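Local coordinates for CELL division control protein 6 (Pyrobaculum aerophilum, PDB 1FNN) that binds ADP and magnesium through an AAA+ ATPase module and is probably involved in regulating DNA replication, at residues D196-I201 and M222-T227; L203-A208 and L242-L247; Y252-N257 and P264-K269. All blocks are in the same frame, centred on the assembly; numbering follows the deposited sequence.

Overall arrangement
All three contacts join helices of the AAA+ lid region. Contacts 1 and 2 share helix 195-209, contacts 2 and 3 share helix 240-256, and M222 and I226 of contact 1 pack on V267 of contact 3. Contacts 1 and 2 lie in the interior, their centres about 9 Å apart, and both touch ADP: contact 1 is largely aliphatic, with I201 against the base, whereas contact 2 places an arginine on the nucleotide. Contact 3 lies farther out, its centre about 21 Å from the centre of the chain, beside exposed residues and away from the annotated sites; there a carboxylate meets two alanine methyls.

Contact 1: residues D196-I201 and M222-T227; sequences DQIFDI and MIADIT. With ADP (adenosine-5'-diphosphate), chain D.
I223 O is gripped twice by T227, through its backbone N and its OG1, and that hydroxyl also meets I198 across the contact. The hydroxyl gives its hydrogen to the carbonyl of its own helix, OG1 of T227 to I223 O at 2.9 Å, and arrives tilted 34° from the carbonyl plane. What puts it there is the first torsion of T227 (chi1 52°), which sets OG1 between the backbone N and the carbonyl carbon and turns the oxygen back along the last turn of helix 217-227. I198 crosses T227 at about a right angle, and its CG2 methyl lies 3.5 Å from OG1 of T227. The same methyl reaches A224, 3.7 Å from CA. A224 CB in turn sits against the backbone of the neighbouring helix, 3.8 Å from F199 N, with F199 CB at 4.2 Å. This small residue allows the two segments to approach to 8.3 Å between axes at 134°. On the ligand side, I201 lays its aliphatic chain against the adenine of ADP, CD1 lying 3.6 Å from C6. A243 of helix 240-256 packs on both I198 and T227, so three lid helices converge here. With no hydrogen bond between the two segments and the T227 hydroxyl turned back on its own helix, the join rests on van der Waals packing, mostly of aliphatic groups, behind the isoleucine that lines the adenine pocket.

Contact 2: residues L203-A208 and L242-L247; sequences LDRAKA and LAIDIL. With ADP (adenosine-5'-diphosphate), chain D.
R205 reaches the nucleotide by a chain that leaves with CG beside the backbone N, anti to the carbonyl carbon (chi1 -55°), and bends at chi2, which carries the guanidinium toward I244, whose nearly extended CG1 branch reaches out to meet it. Both residues belong to the helical lid of this AAA+ protein and line its ADP pocket. The CD1 methyl of I244 sits over the centre of one guanidinium face, 3.7 Å from CZ of R205, while the polar partners meet the group at its edge. There NH2 of R205 makes two hydrogen bonds to ADP, one to N3 of the base and one to O2' of the ribose, each 2.9 Å long. Neither is straight; both are bent at the hydrogen. One nitrogen thus ties base to sugar, which would restrain turning about the bond that joins them. NH1 is held separately by the carbonyl of V9, so the group is fixed from two ends. Farther along the helices, L247 CD2 packs beside A206, 4.4 Å from its CB, and lies equally near R205 CB. The segments run at 36° to each other with axes 10.8 Å apart, a separation spanned mainly by the side chains of R205, I244 and L247. I244 CD1 also touches the nucleotide itself, 3.5 Å from the ribose O4' of ADP.

Contact 3: residues Y252-N257 and P264-K269; sequences YAAQQN and PEDVRK
Two consecutive lid helices joined by a short loop pack here, the end of helix 240-256 against the first turns of helix 264-274, and D266 meets A253 and A254 across the contact. The carboxylate lies against both alanines in van der Waals contact: A254 CB is 3.4 Å from OD2 of D266, and A253 CB is 3.8 Å from OD1. CG beside the backbone N (chi1 -60°) points the carboxyl group of D266 back to the first turn of its helix, where OD2 accepts a bond from the backbone N of A263. OD1 forms a salt bridge with R259 in the connecting loop. The small alanines let the CA atoms of A253 and D266 come within 5.8 Å of each other. Without the carboxylate, as with an alanine at D266, R259 would probably lose its mate and A263 N this acceptor, and the loop would be freer to shift. Since no hydrogen bond joins the two segments, the buried carboxylate probably has its charge balanced from the connecting loop, while helix 240-256 offers it van der Waals contact, so the polar side of this contact fastens the loop rather than the opposite helix.

Contact 1: residues D196-I201 and M222-T227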
loop_
_atom_site.group_PDB
_atom_site.type_symbol
_atom_site.label_atom_id
_atom_site.label_comp_id
_atom_site.label_asym_id
_atom_site.label_seq_id
_atom_site.Cartn_x
_atom_site.Cartn_y
_atom_site.Cartn_z
ATOM N N ASP A 196 10.515 2.478 -7.987
ATOM C CA ASP A 196 10.651 1.523 -9.068
ATOM C C ASP A 196 9.728 0.299 -8.792
ATOM O O ASP A 196 9.160 -0.202 -9.745
ATOM C CB ASP A 196 12.107 1.072 -9.190
ATOM C CG ASP A 196 12.941 2.364 -9.211
ATOM O OD1 ASP A 196 13.339 2.801 -8.095
ATOM O OD2 ASP A 196 13.130 2.853 -10.340
ATOM N N GLN A 197 9.598 -0.122 -7.557
ATOM C CA GLN A 197 8.751 -1.309 -7.278
ATOM C C GLN A 197 7.299 -0.966 -7.528
ATOM O O GLN A 197 6.529 -1.784 -8.076
ATOM C CB GLN A 197 8.998 -1.710 -5.816
ATOM C CG GLN A 197 10.433 -2.229 -5.629
ATOM C CD GLN A 197 10.767 -2.442 -4.185
ATOM O OE1 GLN A 197 10.180 -1.936 -3.212
ATOM N NE2 GLN A 197 11.801 -3.264 -4.016
ATOM N N ILE A 198 6.870 0.234 -7.066
ATOM C CA ILE A 198 5.515 0.698 -7.407
ATOM C C ILE A 198 5.265 0.692 -8.895
ATOM O O ILE A 198 4.255 0.191 -9.424
ATOM C CB ILE A 198 5.199 2.091 -6.823
ATOM C CG1 ILE A 198 5.133 2.008 -5.301
ATOM C CG2 ILE A 198 3.889 2.614 -7.395
ATOM C CD1 ILE A 198 3.932 1.215 -4.771
ATOM N N PHE A 199 6.199 1.230 -9.686
ATOM C CA PHE A 199 6.086 1.208 -11.124
ATOM C C PHE A 199 5.858 -0.261 -11.604
ATOM O O PHE A 199 5.039 -0.410 -12.517
ATOM C CB PHE A 199 7.345 1.758 -11.788
ATOM C CG PHE A 199 7.350 1.634 -13.274
ATOM C CD1 PHE A 199 6.760 2.591 -14.068
ATOM C CD2 PHE A 199 7.954 0.546 -13.892
ATOM C CE1 PHE A 199 6.756 2.493 -15.434
ATOM C CE2 PHE A 199 7.954 0.437 -15.270
ATOM C CZ PHE A 199 7.358 1.406 -16.055
ATOM N N ASP A 200 6.668 -1.189 -11.125
ATOM C CA ASP A 200 6.511 -2.569 -11.682
ATOM C C ASP A 200 5.115 -3.123 -11.375
ATOM O O ASP A 200 4.518 -3.844 -12.157
ATOM C CB ASP A 200 7.582 -3.477 -11.140
ATOM C CG ASP A 200 9.009 -3.118 -11.526
ATOM O OD1 ASP A 200 9.233 -2.573 -12.619
ATOM O OD2 ASP A 200 9.890 -3.400 -10.701
ATOM N N ILE A 201 4.618 -2.902 -10.168
ATOM C CA ILE A 201 3.266 -3.296 -9.798
ATOM C C ILE A 201 2.241 -2.664 -10.728
ATOM O O ILE A 201 1.321 -3.319 -11.253
ATOM C CB ILE A 201 2.985 -2.918 -8.358
ATOM C CG1 ILE A 201 3.944 -3.743 -7.474
ATOM C CG2 ILE A 201 1.511 -3.122 -7.967
ATOM C CD1 ILE A 201 3.882 -3.351 -5.998
ATOM N N MET A 222 4.963 8.708 -13.080
ATOM C CA MET A 222 4.400 9.865 -12.337
ATOM C C MET A 222 3.667 9.463 -11.089
ATOM O O MET A 222 3.820 9.991 -9.957
ATOM C CB MET A 222 3.544 10.633 -13.334
ATOM C CG MET A 222 2.771 11.835 -12.798
ATOM S SD MET A 222 1.685 12.562 -14.044
ATOM C CE MET A 222 0.811 13.784 -13.084
ATOM N N ILE A 223 2.801 8.413 -11.254
ATOM C CA ILE A 223 2.065 7.905 -10.110
ATOM C C ILE A 223 3.011 7.243 -9.114
ATOM O O ILE A 223 2.873 7.417 -7.919
ATOM C CB ILE A 223 1.010 6.821 -10.553
ATOM C CG1 ILE A 223 0.042 7.462 -11.524
ATOM C CG2 ILE A 223 0.366 6.250 -9.294
ATOM C CD1 ILE A 223 -1.047 6.552 -12.126
ATOM N N ALA A 224 4.019 6.504 -9.608
ATOM C CA ALA A 224 4.998 5.871 -8.731
ATOM C C ALA A 224 5.882 6.896 -7.977
ATOM O O ALA A 224 6.198 6.715 -6.809
ATOM C CB ALA A 224 5.930 5.039 -9.625
ATOM N N ASP A 225 6.112 8.030 -8.608
ATOM C CA ASP A 225 6.858 9.144 -8.006
ATOM C C ASP A 225 6.041 9.795 -6.919
ATOM O O ASP A 225 6.618 10.240 -5.926
ATOM C CB ASP A 225 7.309 10.199 -9.036
ATOM C CG ASP A 225 8.512 9.647 -9.782
ATOM O OD1 ASP A 225 9.097 8.702 -9.215
ATOM O OD2 ASP A 225 8.857 10.122 -10.871
ATOM N N ILE A 226 4.712 9.770 -7.018
ATOM C CA ILE A 226 3.870 10.328 -5.976
ATOM C C ILE A 226 3.805 9.387 -4.783
ATOM O O ILE A 226 3.399 9.825 -3.704
ATOM C CB ILE A 226 2.417 10.499 -6.486
ATOM C CG1 ILE A 226 2.296 11.441 -7.682
ATOM C CG2 ILE A 226 1.484 10.991 -5.403
ATOM C CD1 ILE A 226 0.885 11.363 -8.275
ATOM N N THR A 227 3.788 8.072 -5.036
ATOM C CA THR A 227 3.473 7.139 -3.956
ATOM C C THR A 227 4.626 6.328 -3.422
ATOM O O THR A 227 4.495 5.815 -2.309
ATOM C CB THR A 227 2.401 6.131 -4.502
ATOM O OG1 THR A 227 2.856 5.562 -5.738
ATOM C CG2 THR A 227 1.119 6.864 -4.845
HETATM P PB ADP D . -1.600 -4.853 2.969
HETATM O O1B ADP D . -2.339 -5.956 3.714
HETATM O O2B ADP D . -0.191 -4.877 3.160
HETATM O O3B ADP D . -2.210 -3.658 3.542
HETATM P PA ADP D . -2.392 -5.502 0.319
HETATM O O1A ADP D . -2.037 -6.932 0.359
HETATM O O2A ADP D . -3.844 -5.305 0.402
HETATM O O3A ADP D . -1.660 -4.735 1.429
HETATM O "O5'" ADP D . -1.928 -4.806 -1.090
HETATM C "C5'" ADP D . -2.520 -3.551 -1.373
HETATM C "C4'" ADP D . -2.884 -3.576 -2.872
HETATM O "O4'" ADP D . -1.692 -3.724 -3.608
HETATM C "C3'" ADP D . -3.769 -4.742 -3.292
HETATM O "O3'" ADP D . -4.566 -4.318 -4.384
HETATM C "C2'" ADP D . -2.722 -5.747 -3.637
HETATM O "O2'" ADP D . -3.205 -6.753 -4.529
HETATM C "C1'" ADP D . -1.704 -4.869 -4.375
HETATM N N9 ADP D . -0.430 -5.451 -4.203
HETATM C C8 ADP D . 0.365 -5.331 -3.093
HETATM N N7 ADP D . 1.591 -5.731 -3.256
HETATM C C5 ADP D . 1.600 -6.146 -4.577
HETATM C C6 ADP D . 2.610 -6.710 -5.373
HETATM N N6 ADP D . 3.816 -6.952 -4.883
HETATM N N1 ADP D . 2.313 -7.041 -6.632
HETATM C C2 ADP D . 1.090 -6.827 -7.078
HETATM N N3 ADP D . 0.042 -6.306 -6.442
HETATM C C4 ADP D . 0.381 -5.984 -5.164
#

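Contact 2: residues L203-A208 and L242-L247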
loop_
_atom_site.group_PDB
_atom_site.type_symbol
_atom_site.label_atom_id
_atom_site.label_comp_id
_atom_site.label_asym_id
_atom_site.label_seq_id
_atom_site.Cartn_x
_atom_site.Cartn_y
_atom_site.Cartn_z
ATOM N N LEU A 203 2.667 -1.411 -13.731
ATOM C CA LEU A 203 2.729 -1.821 -15.127
ATOM C C LEU A 203 1.947 -3.142 -15.306
ATOM O O LEU A 203 1.303 -3.389 -16.340
ATOM C CB LEU A 203 4.209 -1.970 -15.500
ATOM C CG LEU A 203 4.465 -2.353 -16.953
ATOM C CD1 LEU A 203 3.801 -1.364 -17.909
ATOM C CD2 LEU A 203 5.954 -2.487 -17.247
ATOM N N ASP A 204 2.115 -4.053 -14.340
ATOM C CA ASP A 204 1.334 -5.306 -14.362
ATOM C C ASP A 204 -0.147 -5.010 -14.408
ATOM O O ASP A 204 -0.907 -5.615 -15.211
ATOM C CB ASP A 204 1.731 -6.170 -13.147
ATOM C CG ASP A 204 2.912 -7.062 -13.375
ATOM O OD1 ASP A 204 3.335 -7.802 -12.460
ATOM O OD2 ASP A 204 3.487 -7.072 -14.487
ATOM N N ARG A 205 -0.683 -4.172 -13.490
ATOM C CA ARG A 205 -2.076 -3.813 -13.505
ATOM C C ARG A 205 -2.504 -3.176 -14.823
ATOM O O ARG A 205 -3.627 -3.453 -15.340
ATOM C CB ARG A 205 -2.494 -2.873 -12.348
ATOM C CG ARG A 205 -2.130 -3.449 -10.957
ATOM C CD ARG A 205 -3.079 -4.655 -10.646
ATOM N NE ARG A 205 -2.539 -5.311 -9.430
ATOM C CZ ARG A 205 -3.275 -5.483 -8.348
ATOM N NH1 ARG A 205 -4.535 -5.086 -8.284
ATOM N NH2 ARG A 205 -2.709 -6.079 -7.305
ATOM N N ALA A 206 -1.673 -2.262 -15.354
ATOM C CA ALA A 206 -2.048 -1.620 -16.616
ATOM C C ALA A 206 -2.142 -2.668 -17.730
ATOM O O ALA A 206 -3.048 -2.650 -18.571
ATOM C CB ALA A 206 -1.049 -0.523 -17.038
ATOM N N LYS A 207 -1.161 -3.533 -17.843
ATOM C CA LYS A 207 -1.182 -4.536 -18.914
ATOM C C LYS A 207 -2.407 -5.447 -18.816
ATOM O O LYS A 207 -3.040 -5.694 -19.834
ATOM C CB LYS A 207 0.072 -5.411 -18.840
ATOM C CG LYS A 207 1.267 -4.758 -19.540
ATOM C CD LYS A 207 2.509 -5.580 -19.176
ATOM C CE LYS A 207 3.754 -4.877 -19.696
ATOM N NZ LYS A 207 4.977 -5.660 -19.378
ATOM N N ALA A 208 -2.825 -5.791 -17.613
ATOM C CA ALA A 208 -3.978 -6.661 -17.400
ATOM C C ALA A 208 -5.304 -5.956 -17.485
ATOM O O ALA A 208 -6.319 -6.580 -17.817
ATOM C CB ALA A 208 -3.860 -7.306 -16.007
ATOM N N LEU A 242 -2.782 2.591 -2.603
ATOM C CA LEU A 242 -2.949 3.987 -3.049
ATOM C C LEU A 242 -2.501 4.139 -4.474
ATOM O O LEU A 242 -3.191 4.825 -5.225
ATOM C CB LEU A 242 -2.068 4.863 -2.120
ATOM C CG LEU A 242 -2.043 6.358 -2.422
ATOM C CD1 LEU A 242 -3.439 6.935 -2.288
ATOM C CD2 LEU A 242 -1.021 7.034 -1.466
ATOM N N ALA A 243 -1.346 3.586 -4.864
ATOM C CA ALA A 243 -0.869 3.734 -6.220
ATOM C C ALA A 243 -1.850 3.129 -7.213
ATOM O O ALA A 243 -2.172 3.741 -8.235
ATOM C CB ALA A 243 0.532 3.174 -6.417
ATOM N N ILE A 244 -2.358 1.927 -6.892
ATOM C CA ILE A 244 -3.334 1.307 -7.839
ATOM C C ILE A 244 -4.628 2.087 -7.883
ATOM O O ILE A 244 -5.283 2.283 -8.905
ATOM C CB ILE A 244 -3.565 -0.179 -7.401
ATOM C CG1 ILE A 244 -2.255 -0.963 -7.552
ATOM C CG2 ILE A 244 -4.714 -0.758 -8.244
ATOM C CD1 ILE A 244 -2.172 -2.289 -6.777
ATOM N N ASP A 245 -5.086 2.620 -6.757
ATOM C CA ASP A 245 -6.292 3.426 -6.692
ATOM C C ASP A 245 -6.113 4.683 -7.567
ATOM O O ASP A 245 -6.988 5.011 -8.362
ATOM C CB ASP A 245 -6.509 3.769 -5.220
ATOM C CG ASP A 245 -7.711 4.559 -4.799
ATOM O OD1 ASP A 245 -8.667 4.759 -5.547
ATOM O OD2 ASP A 245 -7.796 5.053 -3.658
ATOM N N ILE A 246 -4.905 5.295 -7.529
ATOM C CA ILE A 246 -4.700 6.476 -8.374
ATOM C C ILE A 246 -4.694 6.109 -9.836
ATOM O O ILE A 246 -5.240 6.872 -10.649
ATOM C CB ILE A 246 -3.384 7.226 -7.961
ATOM C CG1 ILE A 246 -3.637 7.911 -6.603
ATOM C CG2 ILE A 246 -3.011 8.193 -9.082
ATOM C CD1 ILE A 246 -2.294 8.327 -5.929
ATOM N N LEU A 247 -4.032 5.017 -10.240
ATOM C CA LEU A 247 -4.040 4.591 -11.628
ATOM C C LEU A 247 -5.468 4.384 -12.163
ATOM O O LEU A 247 -5.870 4.898 -13.225
ATOM C CB LEU A 247 -3.232 3.300 -11.825
ATOM C CG LEU A 247 -3.218 2.637 -13.195
ATOM C CD1 LEU A 247 -2.773 3.609 -14.311
ATOM C CD2 LEU A 247 -2.269 1.438 -13.256
HETATM P PB ADP D . -1.600 -4.853 2.969
HETATM O O1B ADP D . -2.339 -5.956 3.714
HETATM O O2B ADP D . -0.191 -4.877 3.160
HETATM O O3B ADP D . -2.210 -3.658 3.542
HETATM P PA ADP D . -2.392 -5.502 0.319
HETATM O O1A ADP D . -2.037 -6.932 0.359
HETATM O O2A ADP D . -3.844 -5.305 0.402
HETATM O O3A ADP D . -1.660 -4.735 1.429
HETATM O "O5'" ADP D . -1.928 -4.806 -1.090
HETATM C "C5'" ADP D . -2.520 -3.551 -1.373
HETATM C "C4'" ADP D . -2.884 -3.576 -2.872
HETATM O "O4'" ADP D . -1.692 -3.724 -3.608
HETATM C "C3'" ADP D . -3.769 -4.742 -3.292
HETATM O "O3'" ADP D . -4.566 -4.318 -4.384
HETATM C "C2'" ADP D . -2.722 -5.747 -3.637
HETATM O "O2'" ADP D . -3.205 -6.753 -4.529
HETATM C "C1'" ADP D . -1.704 -4.869 -4.375
HETATM N N9 ADP D . -0.430 -5.451 -4.203
HETATM C C8 ADP D . 0.365 -5.331 -3.093
HETATM N N7 ADP D . 1.591 -5.731 -3.256
HETATM C C5 ADP D . 1.600 -6.146 -4.577
HETATM C C6 ADP D . 2.610 -6.710 -5.373
HETATM N N6 ADP D . 3.816 -6.952 -4.883
HETATM N N1 ADP D . 2.313 -7.041 -6.632
HETATM C C2 ADP D . 1.090 -6.827 -7.078
HETATM N N3 ADP D . 0.042 -6.306 -6.442
HETATM C C4 ADP D . 0.381 -5.984 -5.164
#

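Contact 3: residues Y252-N257 and P264-K269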
loop_
_atom_site.group_PDB
_atom_site.type_symbol
_atom_site.label_atom_id
_atom_site.label_comp_id
_atom_site.label_asym_id
_atom_site.label_seq_id
_atom_site.Cartn_x
_atom_site.Cartn_y
_atom_site.Cartn_z
ATOM N N TYR A 252 -10.133 6.167 -15.409
ATOM C CA TYR A 252 -11.546 6.467 -15.510
ATOM C C TYR A 252 -11.770 7.947 -15.800
ATOM O O TYR A 252 -12.644 8.276 -16.607
ATOM C CB TYR A 252 -12.353 6.052 -14.271
ATOM C CG TYR A 252 -13.811 6.397 -14.351
ATOM C CD1 TYR A 252 -14.668 5.623 -15.151
ATOM C CD2 TYR A 252 -14.345 7.475 -13.657
ATOM C CE1 TYR A 252 -16.025 5.920 -15.249
ATOM C CE2 TYR A 252 -15.686 7.788 -13.740
ATOM C CZ TYR A 252 -16.512 6.997 -14.541
ATOM O OH TYR A 252 -17.846 7.320 -14.613
ATOM N N ALA A 253 -11.059 8.826 -15.070
ATOM C CA ALA A 253 -11.139 10.256 -15.416
ATOM C C ALA A 253 -10.848 10.428 -16.884
ATOM O O ALA A 253 -11.617 11.079 -17.607
ATOM C CB ALA A 253 -10.160 11.043 -14.507
ATOM N N ALA A 254 -9.759 9.895 -17.455
ATOM C CA ALA A 254 -9.499 10.085 -18.872
ATOM C C ALA A 254 -10.663 9.608 -19.744
ATOM O O ALA A 254 -11.213 10.290 -20.629
ATOM C CB ALA A 254 -8.194 9.384 -19.218
ATOM N N GLN A 255 -11.095 8.360 -19.510
ATOM C CA GLN A 255 -12.181 7.758 -20.264
ATOM C C GLN A 255 -13.457 8.589 -20.214
ATOM O O GLN A 255 -14.082 8.847 -21.246
ATOM C CB GLN A 255 -12.486 6.365 -19.701
ATOM C CG GLN A 255 -13.631 5.636 -20.417
ATOM C CD GLN A 255 -13.613 4.189 -19.908
ATOM O OE1 GLN A 255 -12.577 3.535 -20.068
ATOM N NE2 GLN A 255 -14.738 3.788 -19.337
ATOM N N GLN A 256 -13.859 9.023 -19.029
ATOM C CA GLN A 256 -15.093 9.783 -18.879
ATOM C C GLN A 256 -15.078 11.120 -19.612
ATOM O O GLN A 256 -16.109 11.695 -19.968
ATOM C CB GLN A 256 -15.386 10.011 -17.392
ATOM C CG GLN A 256 -16.725 10.719 -17.242
ATOM C CD GLN A 256 -16.688 11.865 -16.256
ATOM O OE1 GLN A 256 -16.137 11.718 -15.164
ATOM N NE2 GLN A 256 -17.280 12.976 -16.678
ATOM N N ASN A 257 -13.905 11.718 -19.751
ATOM C CA ASN A 257 -13.660 12.895 -20.542
ATOM C C ASN A 257 -13.562 12.633 -22.034
ATOM O O ASN A 257 -13.052 13.496 -22.744
ATOM C CB ASN A 257 -12.338 13.554 -20.087
ATOM C CG ASN A 257 -12.673 14.910 -19.474
ATOM O OD1 ASN A 257 -13.192 15.786 -20.173
ATOM N ND2 ASN A 257 -12.364 15.030 -18.191
ATOM N N PRO A 264 -1.562 13.775 -17.851
ATOM C CA PRO A 264 -1.059 14.201 -16.550
ATOM C C PRO A 264 -2.126 14.822 -15.703
ATOM O O PRO A 264 -2.240 14.550 -14.497
ATOM C CB PRO A 264 0.054 15.226 -16.906
ATOM C CG PRO A 264 0.535 14.729 -18.231
ATOM C CD PRO A 264 -0.686 14.184 -18.983
ATOM N N GLU A 265 -3.079 15.616 -16.231
ATOM C CA GLU A 265 -4.098 16.220 -15.384
ATOM C C GLU A 265 -5.041 15.184 -14.751
ATOM O O GLU A 265 -5.555 15.405 -13.655
ATOM C CB GLU A 265 -4.986 17.242 -16.125
ATOM C CG GLU A 265 -5.682 16.597 -17.317
ATOM C CD GLU A 265 -6.369 17.488 -18.327
ATOM O OE1 GLU A 265 -5.776 17.596 -19.432
ATOM O OE2 GLU A 265 -7.452 18.079 -18.088
ATOM N N ASP A 266 -5.260 14.055 -15.459
ATOM C CA ASP A 266 -6.106 13.008 -14.810
ATOM C C ASP A 266 -5.436 12.513 -13.548
ATOM O O ASP A 266 -6.051 12.332 -12.487
ATOM C CB ASP A 266 -6.263 11.873 -15.865
ATOM C CG ASP A 266 -6.935 12.372 -17.151
ATOM O OD1 ASP A 266 -7.973 13.059 -16.940
ATOM O OD2 ASP A 266 -6.349 12.017 -18.164
ATOM N N VAL A 267 -4.108 12.258 -13.580
ATOM C CA VAL A 267 -3.386 11.837 -12.389
ATOM C C VAL A 267 -3.443 12.877 -11.262
ATOM O O VAL A 267 -3.673 12.555 -10.079
ATOM C CB VAL A 267 -1.932 11.500 -12.752
ATOM C CG1 VAL A 267 -1.000 11.213 -11.579
ATOM C CG2 VAL A 267 -1.847 10.317 -13.737
ATOM N N ARG A 268 -3.185 14.167 -11.591
ATOM C CA ARG A 268 -3.180 15.216 -10.573
ATOM C C ARG A 268 -4.502 15.307 -9.846
ATOM O O ARG A 268 -4.624 15.388 -8.617
ATOM C CB ARG A 268 -2.850 16.607 -11.248
ATOM C CG ARG A 268 -1.418 16.632 -11.800
ATOM C CD ARG A 268 -0.974 18.036 -12.363
ATOM N NE ARG A 268 0.249 17.806 -13.168
ATOM C CZ ARG A 268 0.280 18.023 -14.466
ATOM N NH1 ARG A 268 -0.816 18.467 -15.097
ATOM N NH2 ARG A 268 1.396 17.801 -15.143
ATOM N N LYS A 269 -5.602 15.293 -10.618
ATOM C CA LYS A 269 -6.937 15.348 -10.025
ATOM C C LYS A 269 -7.191 14.068 -9.213
ATOM O O LYS A 269 -7.711 14.211 -8.112
ATOM C CB LYS A 269 -8.045 15.533 -11.068
ATOM C CG LYS A 269 -7.582 16.405 -12.226
ATOM C CD LYS A 269 -8.576 17.517 -12.580
ATOM C CE LYS A 269 -7.842 18.817 -12.870
ATOM N NZ LYS A 269 -8.490 19.679 -13.888
#